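Local coordinates for cGAS/DncV-like nucleotidyltransferase in E. coli homolog (Elizabethkingia meningoseptica ATCC 13253 = NBRC 12535, PDB 6E0O), which synthesises cyclic nucleotide second messengers of a CBASS antiphage defence system, probably 3',3'-c-di-AMP from ATP or 3',3'-c-di-GMP from GTP, with magnesium as likely cofactor, at residues Lys197-Arg202 with Asn287-Gln292; Asp211-Ser216 with Leu279-Lys284; Glu220-Asn225 with Trp265-Arg270. One frame throughout, in Å; residues are numbered along the deposited sequence.

Interaction 1 (Lys197-Arg202 with Asn287-Gln292); sequences KVVNYR and NYLGYQ
Val199 and Arg202, about one turn apart on helix 188-205, meet Tyr288 and Leu289 at the C-terminal end of helix 275-289 in a helix-helix contact that combines apolar packing with one hydrogen bond. It lies in the helical C-terminal half of the chain, away from the nucleotide site. The closest CA pair of the two segments is Val199 and Tyr288, 7.9 Å from CA to CA.

The polar part is one hydrogen bond. Arg202 NH1 donates to Tyr288 OH at 3.0 Å, and the N-H...O angle of 163° shows that it is nearly straight. The hydroxyl lies at the edge of the guanidinium, in its plane, whereas the phenol ring is turned 66° from that plane, so the two groups do not stack. Arg202 runs extended from CG to NE and crosses the tyrosine at about a right angle; its CD passes 3.4 Å from Tyr288 OH, so the phenol end is touched by the aliphatic chain as well as by the charged group. Tyr288 can span the gap because its CG is anti to the backbone N (chi1 -176°), which sends the ring across to the other helix.

The apolar part belongs to Val199, whose two methyls serve different partners. CG1 meets Tyr288 CD2 at 4.0 Å, approaching the ring obliquely, and CG2 touches Leu289 CD2 at 4.1 Å.

Around the contact, Trp11 of helix 5-11 packs on both Arg202 and Leu289, Leu289 also rests on Leu240 and Ile244 of helix 236-252, and Val199 reaches Cys285 of helix 275-289.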
loop_
_atom_site.group_PDB
_atom_site.type_symbol
_atom_site.label_atom_id
_atom_site.label_comp_id
_atom_site.label_asym_id
_atom_site.label_seq_id
_atom_site.Cartn_x
_atom_site.Cartn_y
_atom_site.Cartn_z
ATOM N N LYS A 197 2.807 -11.001 2.738
ATOM C CA LYS A 197 2.926 -10.619 1.332
ATOM C C LYS A 197 3.750 -11.640 0.553
ATOM O O LYS A 197 3.421 -11.972 -0.593
ATOM C CB LYS A 197 3.517 -9.211 1.207
ATOM C CG LYS A 197 2.554 -8.103 1.645
ATOM C CD LYS A 197 3.162 -6.712 1.530
ATOM C CE LYS A 197 3.413 -6.300 0.097
ATOM N NZ LYS A 197 3.761 -4.851 0.008
ATOM N N VAL A 198 4.832 -12.145 1.147
ATOM C CA VAL A 198 5.607 -13.199 0.496
ATOM C C VAL A 198 4.733 -14.422 0.248
ATOM O O VAL A 198 4.735 -14.998 -0.845
ATOM C CB VAL A 198 6.836 -13.559 1.343
ATOM C CG1 VAL A 198 7.455 -14.875 0.865
ATOM C CG2 VAL A 198 7.856 -12.443 1.306
ATOM N N VAL A 199 3.977 -14.842 1.263
ATOM C CA VAL A 199 3.111 -16.006 1.098
ATOM C C VAL A 199 2.055 -15.737 0.029
ATOM O O VAL A 199 1.742 -16.614 -0.786
ATOM C CB VAL A 199 2.501 -16.419 2.450
ATOM C CG1 VAL A 199 1.506 -17.543 2.255
ATOM C CG2 VAL A 199 3.600 -16.833 3.424
ATOM N N ASN A 200 1.485 -14.532 0.025
ATOM C CA ASN A 200 0.525 -14.158 -1.012
ATOM C C ASN A 200 1.118 -14.348 -2.407
ATOM O O ASN A 200 0.502 -14.979 -3.277
ATOM C CB ASN A 200 0.081 -12.710 -0.790
ATOM C CG ASN A 200 -1.051 -12.288 -1.693
ATOM O OD1 ASN A 200 -1.934 -13.072 -2.023
ATOM N ND2 ASN A 200 -1.030 -11.030 -2.096
ATOM N N TYR A 201 2.313 -13.804 -2.660
ATOM C CA TYR A 201 2.912 -13.937 -3.984
ATOM C C TYR A 201 3.173 -15.400 -4.332
ATOM O O TYR A 201 2.996 -15.820 -5.483
ATOM C CB TYR A 201 4.211 -13.137 -4.058
ATOM C CG TYR A 201 4.008 -11.637 -4.075
ATOM C CD1 TYR A 201 3.054 -11.045 -4.901
ATOM C CD2 TYR A 201 4.767 -10.811 -3.264
ATOM C CE1 TYR A 201 2.868 -9.676 -4.912
ATOM C CE2 TYR A 201 4.592 -9.443 -3.270
ATOM C CZ TYR A 201 3.641 -8.879 -4.091
ATOM O OH TYR A 201 3.468 -7.514 -4.089
ATOM N N ARG A 202 3.606 -16.194 -3.346
ATOM C CA ARG A 202 3.846 -17.614 -3.595
ATOM C C ARG A 202 2.556 -18.341 -3.943
ATOM O O ARG A 202 2.527 -19.157 -4.874
ATOM C CB ARG A 202 4.516 -18.257 -2.384
ATOM C CG ARG A 202 5.967 -17.864 -2.242
ATOM C CD ARG A 202 6.529 -18.225 -0.875
ATOM N NE ARG A 202 7.981 -18.124 -0.880
ATOM C CZ ARG A 202 8.817 -19.160 -0.877
ATOM N NH1 ARG A 202 8.367 -20.407 -0.834
ATOM N NH2 ARG A 202 10.119 -18.942 -0.889
ATOM N N ASN A 287 -2.355 -23.304 5.795
ATOM C CA ASN A 287 -2.062 -24.580 5.157
ATOM C C ASN A 287 -0.695 -24.562 4.482
ATOM O O ASN A 287 0.060 -25.539 4.568
ATOM C CB ASN A 287 -3.149 -24.903 4.130
ATOM C CG ASN A 287 -4.493 -25.191 4.762
ATOM O OD1 ASN A 287 -4.593 -25.410 5.965
ATOM N ND2 ASN A 287 -5.538 -25.218 3.941
ATOM N N TYR A 288 -0.363 -23.464 3.802
ATOM C CA TYR A 288 0.918 -23.362 3.116
ATOM C C TYR A 288 2.068 -23.406 4.104
ATOM O O TYR A 288 3.092 -24.051 3.854
ATOM C CB TYR A 288 0.964 -22.053 2.334
ATOM C CG TYR A 288 2.212 -21.893 1.503
ATOM C CD1 TYR A 288 2.312 -22.490 0.260
ATOM C CD2 TYR A 288 3.285 -21.138 1.951
ATOM C CE1 TYR A 288 3.437 -22.348 -0.520
ATOM C CE2 TYR A 288 4.420 -20.987 1.180
ATOM C CZ TYR A 288 4.490 -21.607 -0.058
ATOM O OH TYR A 288 5.611 -21.472 -0.840
ATOM N N LEU A 289 1.926 -22.701 5.226
ATOM C CA LEU A 289 2.979 -22.638 6.227
ATOM C C LEU A 289 3.107 -23.925 7.028
ATOM O O LEU A 289 4.191 -24.202 7.552
ATOM C CB LEU A 289 2.721 -21.445 7.146
ATOM C CG LEU A 289 2.856 -20.091 6.435
ATOM C CD1 LEU A 289 2.198 -18.966 7.233
ATOM C CD2 LEU A 289 4.315 -19.770 6.143
ATOM N N GLY A 290 2.051 -24.723 7.112
ATOM C CA GLY A 290 2.169 -26.003 7.770
ATOM C C GLY A 290 2.057 -25.942 9.264
ATOM O O GLY A 290 2.586 -26.824 9.948
ATOM N N TYR A 291 1.398 -24.914 9.790
ATOM C CA TYR A 291 1.094 -24.862 11.209
ATOM C C TYR A 291 0.183 -26.014 11.606
ATOM O O TYR A 291 -0.663 -26.470 10.833
ATOM C CB TYR A 291 0.408 -23.541 11.551
ATOM C CG TYR A 291 1.376 -22.405 11.720
ATOM C CD1 TYR A 291 2.187 -22.326 12.846
ATOM C CD2 TYR A 291 1.497 -21.420 10.755
ATOM C CE1 TYR A 291 3.082 -21.303 13.009
ATOM C CE2 TYR A 291 2.376 -20.379 10.923
ATOM C CZ TYR A 291 3.156 -20.322 12.057
ATOM O OH TYR A 291 4.065 -19.297 12.186
ATOM N N GLN A 292 0.359 -26.473 12.837
ATOM C CA GLN A 292 -0.408 -27.582 13.382
ATOM C C GLN A 292 -1.093 -27.168 14.683
ATOM O O GLN A 292 -0.762 -26.148 15.288
ATOM C CB GLN A 292 0.518 -28.783 13.615
ATOM C CG GLN A 292 1.585 -28.598 14.700
ATOM C CD GLN A 292 2.747 -27.690 14.298
ATOM O OE1 GLN A 292 2.756 -27.097 13.218
ATOM N NE2 GLN A 292 3.736 -27.574 15.187
ATOM O OXT GLN A 292 -2.001 -27.845 15.168
#

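Interaction 2 (Asp211-Ser216 with Leu279-Lys284)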
loop_
_atom_site.group_PDB
_atom_site.type_symbol
_atom_site.label_atom_id
_atom_site.label_comp_id
_atom_site.label_asym_id
_atom_site.label_seq_id
_atom_site.Cartn_x
_atom_site.Cartn_y
_atom_site.Cartn_z
ATOM N N ASP A 211 -4.917 -13.546 -8.133
ATOM C CA ASP A 211 -3.987 -12.459 -7.861
ATOM C C ASP A 211 -4.659 -11.255 -7.219
ATOM O O ASP A 211 -3.953 -10.314 -6.849
ATOM C CB ASP A 211 -3.204 -12.054 -9.115
ATOM C CG ASP A 211 -4.081 -11.500 -10.210
ATOM O OD1 ASP A 211 -5.305 -11.370 -10.007
ATOM O OD2 ASP A 211 -3.532 -11.186 -11.287
ATOM N N ASN A 212 -5.986 -11.269 -7.061
ATOM C CA ASN A 212 -6.702 -10.175 -6.411
ATOM C C ASN A 212 -7.549 -10.632 -5.226
ATOM O O ASN A 212 -8.412 -9.870 -4.768
ATOM C CB ASN A 212 -7.573 -9.405 -7.411
ATOM C CG ASN A 212 -8.648 -10.270 -8.047
ATOM O OD1 ASN A 212 -8.739 -11.472 -7.791
ATOM N ND2 ASN A 212 -9.479 -9.650 -8.876
ATOM N N LEU A 213 -7.341 -11.851 -4.716
ATOM C CA LEU A 213 -8.030 -12.258 -3.495
ATOM C C LEU A 213 -7.779 -11.246 -2.385
ATOM O O LEU A 213 -8.708 -10.805 -1.699
ATOM C CB LEU A 213 -7.580 -13.654 -3.061
ATOM C CG LEU A 213 -8.239 -14.157 -1.771
ATOM C CD1 LEU A 213 -9.748 -14.317 -1.945
ATOM C CD2 LEU A 213 -7.599 -15.475 -1.329
ATOM N N VAL A 214 -6.518 -10.862 -2.200
ATOM C CA VAL A 214 -6.150 -9.828 -1.243
ATOM C C VAL A 214 -5.087 -8.936 -1.870
ATOM O O VAL A 214 -4.284 -9.373 -2.697
ATOM C CB VAL A 214 -5.632 -10.410 0.097
ATOM C CG1 VAL A 214 -6.690 -11.287 0.748
ATOM C CG2 VAL A 214 -4.326 -11.159 -0.119
ATOM N N SER A 215 -5.101 -7.675 -1.481
ATOM C CA SER A 215 -4.098 -6.711 -1.898
ATOM C C SER A 215 -3.142 -6.469 -0.738
ATOM O O SER A 215 -3.405 -6.842 0.409
ATOM C CB SER A 215 -4.782 -5.389 -2.249
ATOM O OG SER A 215 -5.316 -4.826 -1.059
ATOM N N SER A 216 -2.027 -5.805 -1.040
ATOM C CA SER A 216 -1.100 -5.399 0.011
ATOM C C SER A 216 -1.798 -4.532 1.048
ATOM O O SER A 216 -1.607 -4.714 2.253
ATOM C CB SER A 216 0.085 -4.632 -0.580
ATOM O OG SER A 216 0.866 -4.046 0.458
ATOM N N LEU A 279 -10.772 -14.521 5.520
ATOM C CA LEU A 279 -10.822 -15.854 6.109
ATOM C C LEU A 279 -10.191 -16.885 5.186
ATOM O O LEU A 279 -9.370 -17.704 5.620
ATOM C CB LEU A 279 -12.270 -16.222 6.395
ATOM C CG LEU A 279 -12.515 -17.615 6.972
ATOM C CD1 LEU A 279 -11.868 -17.751 8.331
ATOM C CD2 LEU A 279 -14.017 -17.847 7.049
ATOM N N GLY A 280 -10.565 -16.862 3.909
ATOM C CA GLY A 280 -9.998 -17.807 2.972
ATOM C C GLY A 280 -8.507 -17.621 2.802
ATOM O O GLY A 280 -7.754 -18.594 2.731
ATOM N N PHE A 281 -8.056 -16.367 2.753
ATOM C CA PHE A 281 -6.623 -16.105 2.649
ATOM C C PHE A 281 -5.882 -16.636 3.876
ATOM O O PHE A 281 -4.831 -17.266 3.750
ATOM C CB PHE A 281 -6.383 -14.609 2.433
ATOM C CG PHE A 281 -4.927 -14.243 2.357
ATOM C CD1 PHE A 281 -4.134 -14.706 1.323
ATOM C CD2 PHE A 281 -4.353 -13.438 3.321
ATOM C CE1 PHE A 281 -2.795 -14.378 1.255
ATOM C CE2 PHE A 281 -3.015 -13.118 3.262
ATOM C CZ PHE A 281 -2.236 -13.582 2.228
ATOM N N MET A 282 -6.409 -16.385 5.077
ATOM C CA MET A 282 -5.752 -16.902 6.278
ATOM C C MET A 282 -5.658 -18.426 6.248
ATOM O O MET A 282 -4.642 -19.007 6.638
ATOM C CB MET A 282 -6.523 -16.463 7.528
ATOM C CG MET A 282 -6.359 -15.013 7.921
ATOM S SD MET A 282 -4.649 -14.554 8.256
ATOM C CE MET A 282 -4.288 -13.708 6.746
ATOM N N GLN A 283 -6.726 -19.095 5.819
ATOM C CA GLN A 283 -6.691 -20.547 5.718
ATOM C C GLN A 283 -5.600 -21.000 4.757
ATOM O O GLN A 283 -4.861 -21.950 5.043
ATOM C CB GLN A 283 -8.051 -21.041 5.247
ATOM C CG GLN A 283 -8.105 -22.498 4.931
ATOM C CD GLN A 283 -9.505 -22.925 4.568
ATOM O OE1 GLN A 283 -9.958 -22.722 3.443
ATOM N NE2 GLN A 283 -10.204 -23.500 5.523
ATOM N N LYS A 284 -5.507 -20.357 3.591
ATOM C CA LYS A 284 -4.489 -20.743 2.621
ATOM C C LYS A 284 -3.091 -20.519 3.180
ATOM O O LYS A 284 -2.187 -21.338 2.966
ATOM C CB LYS A 284 -4.670 -19.963 1.320
ATOM C CG LYS A 284 -5.941 -20.284 0.563
ATOM C CD LYS A 284 -5.932 -21.686 0.013
ATOM C CE LYS A 284 -7.056 -21.863 -0.996
ATOM N NZ LYS A 284 -7.183 -23.272 -1.435
#
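Val214 stands over one face of the Phe281 ring, its CG2 methyl 3.7 Å from the ring centroid and only 8° off the ring normal, the geometry of a CH-pi contact. The two side chains cross at about a right angle. The valine's other branch, CG1, drops toward the root of the phenylalanine, 3.7 Å from Phe281 CB, so the fork spans both ring and stem. This division follows from chi1 of -59°, which places CG2 between the backbone N and the carbonyl carbon and CG1 anti to the carbonyl carbon.

Leu213 CD2 touches mainly the stem, 4.0 Å from Phe281 CB, and lies oblique to the ring. Phe281 itself has CG anti to its backbone N (chi1 178°), projecting the ring from helix 275-289 toward the loop 211-216. Asn200 of helix 188-205 and Ile219 of helix 216-224 also touch both Val214 and Phe281, so the ring sits where these elements converge.

The loop runs on to Ser215, the N-cap of helix 216-224, and to Ser216, which probably takes part in GTP binding. Between loop and helix 275-289 the contact itself is apolar: van der Waals packing with a CH-pi component, and no directional polar bond.

Interaction 3 (Glu220-Asn225 with Trp265-Arg270); sequences ECLVYN and WLFSNR
Apolar contacts carry the whole junction between Cys221 and Leu222 of helix 216-224 and Leu266 and Phe267 of the loop before helix 275-289. Leu266 is the central piece: its CD1 lies 3.6 Å from Cys221 CB, and its CD2 is 3.8 Å from that same methylene and 3.9 Å from Leu222 CD2. The isobutyl fork thus straddles the cysteine stem, with CG placed anti to the backbone N (chi1 -177°), which directs both methyls at the helix. Leu222 crosses Leu266 at about a right angle, and its CD2 also approaches Phe267 CZ at 4.2 Å, oblique to the ring. Within the loop, Leu266 CG sits 4.1 Å above the plane of the Phe267 ring, over its centre.

Hydrogen bonds are found inside each segment. Asn225 ND2 gives a bond to Cys221 O at 2.8 Å; the acceptor lies in the amide plane of Asn225, while the donor is tilted 32° from the carbonyl plane of Cys221. The same nitrogen also reaches Thr258 O, in the loop after helix 236-252. In the other segment, Ser268 OG accepts from Arg270 N at 2.9 Å, an ST turn.

Phe218, a helix neighbour, touches both Leu266 and Phe267, and Ala278 of helix 275-289 lies against Leu222. Helix 216-224 and the loop before helix 275-289 are therefore joined here by van der Waals packing, the hydrogen bonds being made within a segment or to Thr258.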
loop_
_atom_site.group_PDB
_atom_site.type_symbol
_atom_site.label_atom_id
_atom_site.label_comp_id
_atom_site.label_asym_id
_atom_site.label_seq_id
_atom_site.Cartn_x
_atom_site.Cartn_y
_atom_site.Cartn_z
ATOM N N GLU A 220 -2.115 -5.321 5.033
ATOM C CA GLU A 220 -1.646 -4.368 6.032
ATOM C C GLU A 220 -2.734 -4.045 7.040
ATOM O O GLU A 220 -2.469 -3.979 8.249
ATOM C CB GLU A 220 -1.162 -3.091 5.353
ATOM C CG GLU A 220 0.159 -3.280 4.638
ATOM C CD GLU A 220 0.646 -2.046 3.929
ATOM O OE1 GLU A 220 0.709 -0.958 4.537
ATOM O OE2 GLU A 220 0.973 -2.186 2.742
ATOM N N CYS A 221 -3.970 -3.852 6.565
ATOM C CA CYS A 221 -5.066 -3.530 7.472
ATOM C C CYS A 221 -5.422 -4.716 8.360
ATOM O O CYS A 221 -5.704 -4.536 9.548
ATOM C CB CYS A 221 -6.292 -3.077 6.680
ATOM S SG CYS A 221 -6.136 -1.478 5.828
ATOM N N LEU A 222 -5.432 -5.933 7.807
ATOM C CA LEU A 222 -5.766 -7.100 8.619
ATOM C C LEU A 222 -4.785 -7.251 9.772
ATOM O O LEU A 222 -5.189 -7.419 10.927
ATOM C CB LEU A 222 -5.758 -8.369 7.775
ATOM C CG LEU A 222 -6.849 -8.483 6.711
ATOM C CD1 LEU A 222 -6.547 -9.680 5.812
ATOM C CD2 LEU A 222 -8.217 -8.597 7.338
ATOM N N VAL A 223 -3.483 -7.218 9.476
ATOM C CA VAL A 223 -2.500 -7.406 10.537
ATOM C C VAL A 223 -2.563 -6.251 11.530
ATOM O O VAL A 223 -2.310 -6.439 12.726
ATOM C CB VAL A 223 -1.094 -7.607 9.941
ATOM C CG1 VAL A 223 -0.089 -7.873 11.039
ATOM C CG2 VAL A 223 -1.091 -8.752 8.935
ATOM N N TYR A 224 -2.910 -5.056 11.058
ATOM C CA TYR A 224 -2.976 -3.884 11.919
ATOM C C TYR A 224 -3.972 -4.086 13.052
ATOM O O TYR A 224 -3.786 -3.541 14.146
ATOM C CB TYR A 224 -3.362 -2.646 11.085
ATOM C CG TYR A 224 -3.404 -1.379 11.909
ATOM C CD1 TYR A 224 -2.235 -0.713 12.232
ATOM C CD2 TYR A 224 -4.599 -0.867 12.396
ATOM C CE1 TYR A 224 -2.255 0.425 13.013
ATOM C CE2 TYR A 224 -4.625 0.265 13.171
ATOM C CZ TYR A 224 -3.456 0.907 13.471
ATOM O OH TYR A 224 -3.486 2.037 14.249
ATOM N N ASN A 225 -5.035 -4.847 12.812
ATOM C CA ASN A 225 -6.080 -5.044 13.810
ATOM C C ASN A 225 -5.770 -6.163 14.795
ATOM O O ASN A 225 -6.545 -6.372 15.737
ATOM C CB ASN A 225 -7.432 -5.270 13.126
ATOM C CG ASN A 225 -8.019 -3.985 12.564
ATOM O OD1 ASN A 225 -8.829 -3.319 13.210
ATOM N ND2 ASN A 225 -7.609 -3.625 11.354
ATOM N N TRP A 265 -13.775 2.180 8.380
ATOM C CA TRP A 265 -13.836 0.751 8.608
ATOM C C TRP A 265 -13.254 -0.002 7.421
ATOM O O TRP A 265 -13.471 0.366 6.264
ATOM C CB TRP A 265 -15.287 0.305 8.777
ATOM C CG TRP A 265 -16.003 0.824 9.975
ATOM C CD1 TRP A 265 -17.105 1.631 9.979
ATOM C CD2 TRP A 265 -15.694 0.558 11.348
ATOM N NE1 TRP A 265 -17.497 1.886 11.268
ATOM C CE2 TRP A 265 -16.651 1.239 12.128
ATOM C CE3 TRP A 265 -14.708 -0.191 11.996
ATOM C CZ2 TRP A 265 -16.642 1.202 13.523
ATOM C CZ3 TRP A 265 -14.699 -0.222 13.380
ATOM C CH2 TRP A 265 -15.663 0.464 14.127
ATOM N N LEU A 266 -12.559 -1.100 7.712
ATOM C CA LEU A 266 -12.025 -1.937 6.643
ATOM C C LEU A 266 -13.146 -2.563 5.830
ATOM O O LEU A 266 -13.075 -2.609 4.595
ATOM C CB LEU A 266 -11.132 -3.018 7.238
ATOM C CG LEU A 266 -10.436 -3.922 6.227
ATOM C CD1 LEU A 266 -9.580 -3.143 5.258
ATOM C CD2 LEU A 266 -9.599 -4.978 6.960
ATOM N N PHE A 267 -14.176 -3.061 6.498
ATOM C CA PHE A 267 -15.295 -3.726 5.827
ATOM C C PHE A 267 -16.469 -2.767 5.653
ATOM O O PHE A 267 -17.624 -3.080 5.897
ATOM C CB PHE A 267 -15.651 -5.011 6.567
ATOM C CG PHE A 267 -14.479 -5.951 6.659
ATOM C CD1 PHE A 267 -13.965 -6.540 5.511
ATOM C CD2 PHE A 267 -13.848 -6.201 7.866
ATOM C CE1 PHE A 267 -12.867 -7.381 5.572
ATOM C CE2 PHE A 267 -12.744 -7.033 7.930
ATOM C CZ PHE A 267 -12.255 -7.623 6.777
ATOM N N SER A 268 -16.134 -1.566 5.186
ATOM C CA SER A 268 -17.108 -0.534 4.860
ATOM C C SER A 268 -17.927 -0.926 3.638
ATOM O O SER A 268 -17.483 -1.693 2.781
ATOM C CB SER A 268 -16.360 0.760 4.549
ATOM O OG SER A 268 -17.131 1.642 3.770
ATOM N N ASN A 269 -19.141 -0.378 3.558
ATOM C CA ASN A 269 -19.966 -0.637 2.379
ATOM C C ASN A 269 -19.446 0.073 1.130
ATOM O O ASN A 269 -20.007 -0.121 0.050
ATOM C CB ASN A 269 -21.449 -0.345 2.644
ATOM C CG ASN A 269 -21.688 1.024 3.211
ATOM O OD1 ASN A 269 -20.914 1.947 2.982
ATOM N ND2 ASN A 269 -22.782 1.171 3.956
ATOM N N ARG A 270 -18.390 0.878 1.240
ATOM C CA ARG A 270 -17.720 1.413 0.063
ATOM C C ARG A 270 -16.725 0.429 -0.543
ATOM O O ARG A 270 -16.285 0.635 -1.682
ATOM C CB ARG A 270 -16.999 2.717 0.431
ATOM C CG ARG A 270 -17.929 3.836 0.925
ATOM C CD ARG A 270 -18.811 4.321 -0.194
ATOM N NE ARG A 270 -19.921 5.189 0.200
ATOM C CZ ARG A 270 -19.997 6.490 -0.077
ATOM N NH1 ARG A 270 -19.015 7.103 -0.725
ATOM N NH2 ARG A 270 -21.063 7.185 0.298
#

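In the fold
From the N terminus, the chain passes through the mixed sheet of the nucleotidyltransferase core before helix 188-205, where interaction 1 opens a loop that closes only at the C-terminal end. Within it, interaction 2 spans from loop 211-216 to helix 275-289, and interaction 3, from helix 216-224 to loop 265-270, lies inside that in turn. The three nest without crossing. Interactions 1 and 2 share helix 275-289 and touch directly, Asn200 OD1 packing 3.6 Å from Val214 CG2 and from Phe281 CE1; 3 stands about 21 Å from 1, centre to centre. Together they tie helices 188-205, 216-224 and 275-289 and their connecting loops to one another.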